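Local coordinates for protein transcription anti-terminator antagonist UpxZ (PDB 4EPZ) that probably regulates capsular polysaccharide synthesis by antagonising transcription anti-termination, at residues Ala9-Gln13 with Asn61-Leu66; Thr109-Ser113 with Glu146-Glu151. One frame throughout, in Å; residues are numbered along the deposited sequence.

Interaction 1. Residues Ala9-Gln13 with Asn61-Leu66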
loop_
_atom_site.group_PDB
_atom_site.type_symbol
_atom_site.label_atom_id
_atom_site.label_comp_id
_atom_site.label_asym_id
_atom_site.label_seq_id
_atom_site.Cartn_x
_atom_site.Cartn_y
_atom_site.Cartn_z
ATOM N N ALA A 9 -8.735 8.868 4.346
ATOM C CA ALA A 9 -7.568 8.020 4.032
ATOM C C ALA A 9 -7.541 6.763 4.898
ATOM O O ALA A 9 -7.258 5.667 4.392
ATOM C CB ALA A 9 -6.263 8.804 4.224
ATOM N N LEU A 10 -7.815 6.911 6.206
ATOM C CA LEU A 10 -7.804 5.742 7.075
ATOM C C LEU A 10 -8.926 4.788 6.690
ATOM O O LEU A 10 -8.716 3.579 6.755
ATOM C CB LEU A 10 -7.872 6.129 8.559
ATOM C CG LEU A 10 -6.712 7.034 9.054
ATOM C CD1 LEU A 10 -6.992 7.541 10.463
ATOM C CD2 LEU A 10 -5.330 6.327 8.944
ATOM N N GLU A 11 -10.103 5.333 6.266
ATOM C CA GLU A 11 -11.251 4.523 5.829
ATOM C C GLU A 11 -10.863 3.724 4.592
ATOM O O GLU A 11 -11.102 2.524 4.548
ATOM C CB GLU A 11 -12.460 5.405 5.515
ATOM C CG GLU A 11 -13.323 5.771 6.705
ATOM C CD GLU A 11 -14.385 6.831 6.446
ATOM O OE1 GLU A 11 -14.693 7.117 5.264
ATOM O OE2 GLU A 11 -14.920 7.373 7.440
ATOM N N LEU A 12 -10.208 4.387 3.619
ATOM C CA LEU A 12 -9.733 3.750 2.400
ATOM C C LEU A 12 -8.682 2.682 2.726
ATOM O O LEU A 12 -8.743 1.611 2.150
ATOM C CB LEU A 12 -9.157 4.770 1.401
ATOM C CG LEU A 12 -8.733 4.192 0.041
ATOM C CD1 LEU A 12 -9.874 3.341 -0.627
ATOM C CD2 LEU A 12 -8.287 5.308 -0.913
ATOM N N GLN A 13 -7.713 2.961 3.631
ATOM C CA GLN A 13 -6.724 1.927 3.993
ATOM C C GLN A 13 -7.418 0.659 4.524
ATOM O O GLN A 13 -7.046 -0.445 4.127
ATOM C CB GLN A 13 -5.785 2.440 5.091
ATOM C CG GLN A 13 -4.733 3.387 4.572
ATOM C CD GLN A 13 -3.937 3.960 5.717
ATOM O OE1 GLN A 13 -3.791 3.355 6.780
ATOM N NE2 GLN A 13 -3.423 5.150 5.532
ATOM N N ASN A 61 -0.165 8.966 5.030
ATOM C CA ASN A 61 -1.418 8.208 5.146
ATOM C C ASN A 61 -2.227 8.298 3.853
ATOM O O ASN A 61 -2.833 7.301 3.451
ATOM C CB ASN A 61 -2.236 8.730 6.322
ATOM C CG ASN A 61 -1.744 8.096 7.589
ATOM O OD1 ASN A 61 -1.947 6.899 7.802
ATOM N ND2 ASN A 61 -1.039 8.853 8.423
ATOM N N LEU A 62 -2.263 9.502 3.231
ATOM C CA LEU A 62 -2.955 9.676 1.947
ATOM C C LEU A 62 -2.328 8.772 0.876
ATOM O O LEU A 62 -3.042 8.048 0.162
ATOM C CB LEU A 62 -2.851 11.142 1.510
ATOM C CG LEU A 62 -3.854 12.144 2.070
ATOM C CD1 LEU A 62 -3.456 13.563 1.617
ATOM C CD2 LEU A 62 -5.284 11.850 1.529
ATOM N N CYS A 63 -0.991 8.820 0.748
ATOM C CA CYS A 63 -0.279 8.017 -0.243
ATOM C C CYS A 63 -0.480 6.548 -0.010
ATOM O O CYS A 63 -0.662 5.801 -0.966
ATOM C CB CYS A 63 1.195 8.365 -0.235
ATOM S SG CYS A 63 1.517 9.967 -0.971
ATOM N N LEU A 64 -0.386 6.112 1.259
ATOM C CA LEU A 64 -0.586 4.701 1.541
ATOM C C LEU A 64 -2.007 4.274 1.171
ATOM O O LEU A 64 -2.170 3.242 0.512
ATOM C CB LEU A 64 -0.301 4.375 3.006
ATOM C CG LEU A 64 -0.499 2.889 3.374
ATOM C CD1 LEU A 64 0.458 1.986 2.579
ATOM C CD2 LEU A 64 -0.345 2.674 4.879
ATOM N N ALA A 65 -3.023 5.082 1.550
ATOM C CA ALA A 65 -4.411 4.758 1.188
ATOM C C ALA A 65 -4.574 4.620 -0.339
ATOM O O ALA A 65 -5.234 3.693 -0.801
ATOM C CB ALA A 65 -5.366 5.829 1.715
ATOM N N LEU A 66 -3.963 5.532 -1.097
ATOM C CA LEU A 66 -4.102 5.552 -2.565
ATOM C C LEU A 66 -3.437 4.366 -3.199
ATOM O O LEU A 66 -4.027 3.756 -4.094
ATOM C CB LEU A 66 -3.546 6.851 -3.132
ATOM C CG LEU A 66 -4.369 8.096 -2.817
ATOM C CD1 LEU A 66 -3.572 9.361 -3.179
ATOM C CD2 LEU A 66 -5.748 8.042 -3.551
#

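Interaction 2. Residues Thr109-Ser113 with Glu146-Glu151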
loop_
_atom_site.group_PDB
_atom_site.type_symbol
_atom_site.label_atom_id
_atom_site.label_comp_id
_atom_site.label_asym_id
_atom_site.label_seq_id
_atom_site.Cartn_x
_atom_site.Cartn_y
_atom_site.Cartn_z
ATOM N N THR A 109 6.975 -1.197 2.032
ATOM C CA THR A 109 6.607 -2.494 1.477
ATOM C C THR A 109 5.794 -2.304 0.195
ATOM O O THR A 109 6.083 -2.930 -0.830
ATOM C CB THR A 109 5.875 -3.316 2.547
ATOM O OG1 THR A 109 6.765 -3.461 3.640
ATOM C CG2 THR A 109 5.456 -4.676 2.015
ATOM N N TRP A 110 4.738 -1.488 0.254
ATOM C CA TRP A 110 3.926 -1.211 -0.938
ATOM C C TRP A 110 4.740 -0.521 -2.031
ATOM O O TRP A 110 4.568 -0.843 -3.212
ATOM C CB TRP A 110 2.701 -0.377 -0.572
ATOM C CG TRP A 110 1.634 -1.252 -0.013
ATOM C CD1 TRP A 110 1.364 -1.470 1.303
ATOM C CD2 TRP A 110 0.859 -2.211 -0.749
ATOM N NE1 TRP A 110 0.373 -2.423 1.431
ATOM C CE2 TRP A 110 0.057 -2.907 0.185
ATOM C CE3 TRP A 110 0.694 -2.483 -2.122
ATOM C CZ2 TRP A 110 -0.869 -3.886 -0.203
ATOM C CZ3 TRP A 110 -0.227 -3.453 -2.502
ATOM C CH2 TRP A 110 -0.969 -4.163 -1.551
ATOM N N GLY A 111 5.619 0.401 -1.653
ATOM C CA GLY A 111 6.478 1.082 -2.629
ATOM C C GLY A 111 7.426 0.098 -3.298
ATOM O O GLY A 111 7.564 0.092 -4.535
ATOM N N TYR A 112 7.991 -0.830 -2.515
ATOM C CA TYR A 112 8.844 -1.893 -3.100
ATOM C C TYR A 112 8.027 -2.764 -4.074
ATOM O O TYR A 112 8.527 -3.151 -5.142
ATOM C CB TYR A 112 9.430 -2.769 -1.963
ATOM C CG TYR A 112 10.106 -4.031 -2.453
ATOM C CD1 TYR A 112 11.373 -3.986 -3.033
ATOM C CD2 TYR A 112 9.483 -5.270 -2.326
ATOM C CE1 TYR A 112 11.996 -5.152 -3.487
ATOM C CE2 TYR A 112 10.078 -6.431 -2.815
ATOM C CZ TYR A 112 11.347 -6.367 -3.364
ATOM O OH TYR A 112 11.957 -7.520 -3.784
ATOM N N SER A 113 6.771 -3.103 -3.719
ATOM C CA SER A 113 5.989 -3.978 -4.601
ATOM C C SER A 113 5.772 -3.392 -5.994
ATOM O O SER A 113 5.575 -4.140 -6.962
ATOM C CB SER A 113 4.630 -4.252 -3.989
ATOM O OG SER A 113 3.721 -3.175 -4.167
ATOM N N GLU A 146 3.501 -9.899 3.806
ATOM C CA GLU A 146 3.256 -9.190 2.533
ATOM C C GLU A 146 4.572 -8.894 1.802
ATOM O O GLU A 146 4.697 -9.173 0.596
ATOM C CB GLU A 146 2.458 -7.904 2.774
ATOM C CG GLU A 146 0.994 -8.222 3.081
ATOM C CD GLU A 146 0.157 -7.094 3.664
ATOM O OE1 GLU A 146 0.536 -5.918 3.476
ATOM O OE2 GLU A 146 -0.898 -7.381 4.270
ATOM N N LEU A 147 5.562 -8.374 2.540
ATOM C CA LEU A 147 6.889 -8.090 1.988
ATOM C C LEU A 147 7.526 -9.364 1.443
ATOM O O LEU A 147 8.013 -9.352 0.301
ATOM C CB LEU A 147 7.806 -7.476 3.037
ATOM C CG LEU A 147 9.252 -7.187 2.566
ATOM C CD1 LEU A 147 9.283 -6.242 1.336
ATOM C CD2 LEU A 147 10.100 -6.659 3.730
ATOM N N ARG A 148 7.500 -10.458 2.221
ATOM C CA ARG A 148 8.084 -11.707 1.756
ATOM C C ARG A 148 7.405 -12.191 0.460
ATOM O O ARG A 148 8.107 -12.625 -0.460
ATOM C CB ARG A 148 8.010 -12.785 2.831
ATOM C CG ARG A 148 8.849 -14.028 2.461
ATOM C CD ARG A 148 8.625 -15.196 3.375
ATOM N NE ARG A 148 7.231 -15.654 3.376
ATOM C CZ ARG A 148 6.375 -15.429 4.368
ATOM N NH1 ARG A 148 6.757 -14.752 5.447
ATOM N NH2 ARG A 148 5.126 -15.865 4.284
ATOM N N ASN A 149 6.055 -12.076 0.370
ATOM C CA ASN A 149 5.327 -12.504 -0.822
ATOM C C ASN A 149 5.727 -11.644 -2.039
ATOM O O ASN A 149 5.903 -12.190 -3.126
ATOM C CB ASN A 149 3.835 -12.474 -0.576
ATOM C CG ASN A 149 3.351 -13.660 0.251
ATOM O OD1 ASN A 149 3.859 -14.783 0.141
ATOM N ND2 ASN A 149 2.328 -13.458 1.065
ATOM N N PHE A 150 5.906 -10.315 -1.848
ATOM C CA PHE A 150 6.338 -9.462 -2.972
ATOM C C PHE A 150 7.753 -9.871 -3.437
ATOM O O PHE A 150 8.014 -9.941 -4.642
ATOM C CB PHE A 150 6.311 -7.977 -2.564
ATOM C CG PHE A 150 4.912 -7.410 -2.412
ATOM C CD1 PHE A 150 3.943 -7.631 -3.390
ATOM C CD2 PHE A 150 4.600 -6.556 -1.352
ATOM C CE1 PHE A 150 2.655 -7.094 -3.256
ATOM C CE2 PHE A 150 3.320 -6.004 -1.235
ATOM C CZ PHE A 150 2.363 -6.275 -2.188
ATOM N N GLU A 151 8.643 -10.170 -2.486
ATOM C CA GLU A 151 10.014 -10.555 -2.821
ATOM C C GLU A 151 10.025 -11.868 -3.608
ATOM O O GLU A 151 10.698 -11.963 -4.643
ATOM C CB GLU A 151 10.866 -10.694 -1.556
ATOM C CG GLU A 151 11.194 -9.375 -0.877
ATOM C CD GLU A 151 11.894 -9.531 0.456
ATOM O OE1 GLU A 151 11.895 -10.649 1.018
ATOM O OE2 GLU A 151 12.474 -8.534 0.927
HETATM O O HOH W 1 -0.886 -3.896 3.514
#

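Interaction 1. Residues Ala9-Gln13 with Asn61-Leu66
Gln13 reaches across from one helix to the other and uses its NE2 to hold two oxygens of a single residue, Asn61. NE2 stands 3.2 Å from Asn61 OD1 in a nearly straight bond (169°) that lies in the carbonyl plane and meets a lone pair. The bond from NE2 to the backbone O of Asn61, 3.1 Å, is more bent, with the donor tilted from that carbonyl's plane. Both acceptors lie close to the amide plane of Gln13, and the two amide planes are nearly coplanar. This backbone carbonyl also receives the helical bond from Ala65 N, so a second donor grips an oxygen already engaged. With CG set beside the backbone N (chi1 -77°) and the chain extended beyond it, the Gln13 amide is carried across to Asn61, while its CG rests on Ala65 CA at 3.7 Å. The Leu64 side chain crosses that of Gln13 at about a right angle, its CD2 methyl lying 3.9 Å from Gln13 CD. A leucine here, having no N-H to offer, would probably leave Asn61 OD1 without its mate across the contact and let the Asn61 amide turn more easily.

Beside these bonds, small residues let the backbones come near: Ala65 CB lies 3.3 Å from Ala9 O and also meets the CB atoms of Ala9 and Leu12. Leu12 CD2 lies against the Ala65 carbonyl oxygen. Further out, Asn61 ND2 bonds to Glu57 O, which steadies the other end of the amide, and helix 32-49 packs on Leu12 and Leu62. The segment axes approach to 8.3 Å and cross at 32°, a close, alanine-lined pairing of two helices, 5-20 and 56-72, within an all-helical bundle.

Interaction 2. Residues Thr109-Ser113 with Glu146-Glu151
The Phe150 ring has the CB of Ser113 over one face and the CG2 methyl of Thr109 at its edge, 4.0 Å from CD2. Another part of its rim points at the indole of Trp110: the rings meet edge-to-face, with planes at 68° and centroids of the six-membered rings 5.3 Å apart, and Phe150 CZ stands over one face of Trp110, displaced toward the rim. In the plane of the indole, at its edge, a water accepts from Trp110 NE1 at 2.8 Å and donates to Glu146 OE1, bridging two groups that do not bond directly. The other carboxylate oxygen, OE2, is taken by Tyr21 OH, so Glu146 is anchored at both oxygens. The Tyr112 ring presents its edge to Phe150 CB.

Aliphatic atoms fill in round the rings. Thr109 CG2, anti to the backbone N, is directed onto Leu147 CA at 3.7 Å, while its OG1 bonds back to Met105 O. Tyr112 CD2 meets Leu147 CD1 at 3.8 Å, and its OH end lies against Glu151 CG, 3.5 Å away; the Glu151 carboxylate itself is held by His125. Ser113 OG turns back to Trp110 O with a 2.7 Å bond, its chi1 of 79° setting it between N and C of its own backbone; this spends the hydroxyl within its own helix, while CB, whose direction the backbone sets, points toward Phe150. Helix 118-129 lies against Leu147 and Tyr112. With segment axes 12° from parallel and 9.7 Å apart, Phe150 acts as a knob in a hole lined by Thr109, Trp110, Tyr112 and Ser113, the knobs-into-holes packing of neighbouring helices, here 102-115 and 138-152, in a helical bundle.

The two interactions follow one another along the chain: interaction 1 joins helices 5-20 and 56-72, and is complete before interaction 2 pairs helix 102-115 with helix 138-152. Their centres lie about 17 Å apart, on opposite sides of the middle of the chain, and they share no helix. They nevertheless touch, since Leu64 CD1 of interaction 1 packs 3.8 Å from Trp110 CD1 of interaction 2. Helix 56-72 therefore meets helix 102-115 directly, and an earlier and a later helix pair are joined by direct contact in a fold without strands. The example illustrates two ways of pairing helices, one bonded through amides, the other packed through rings.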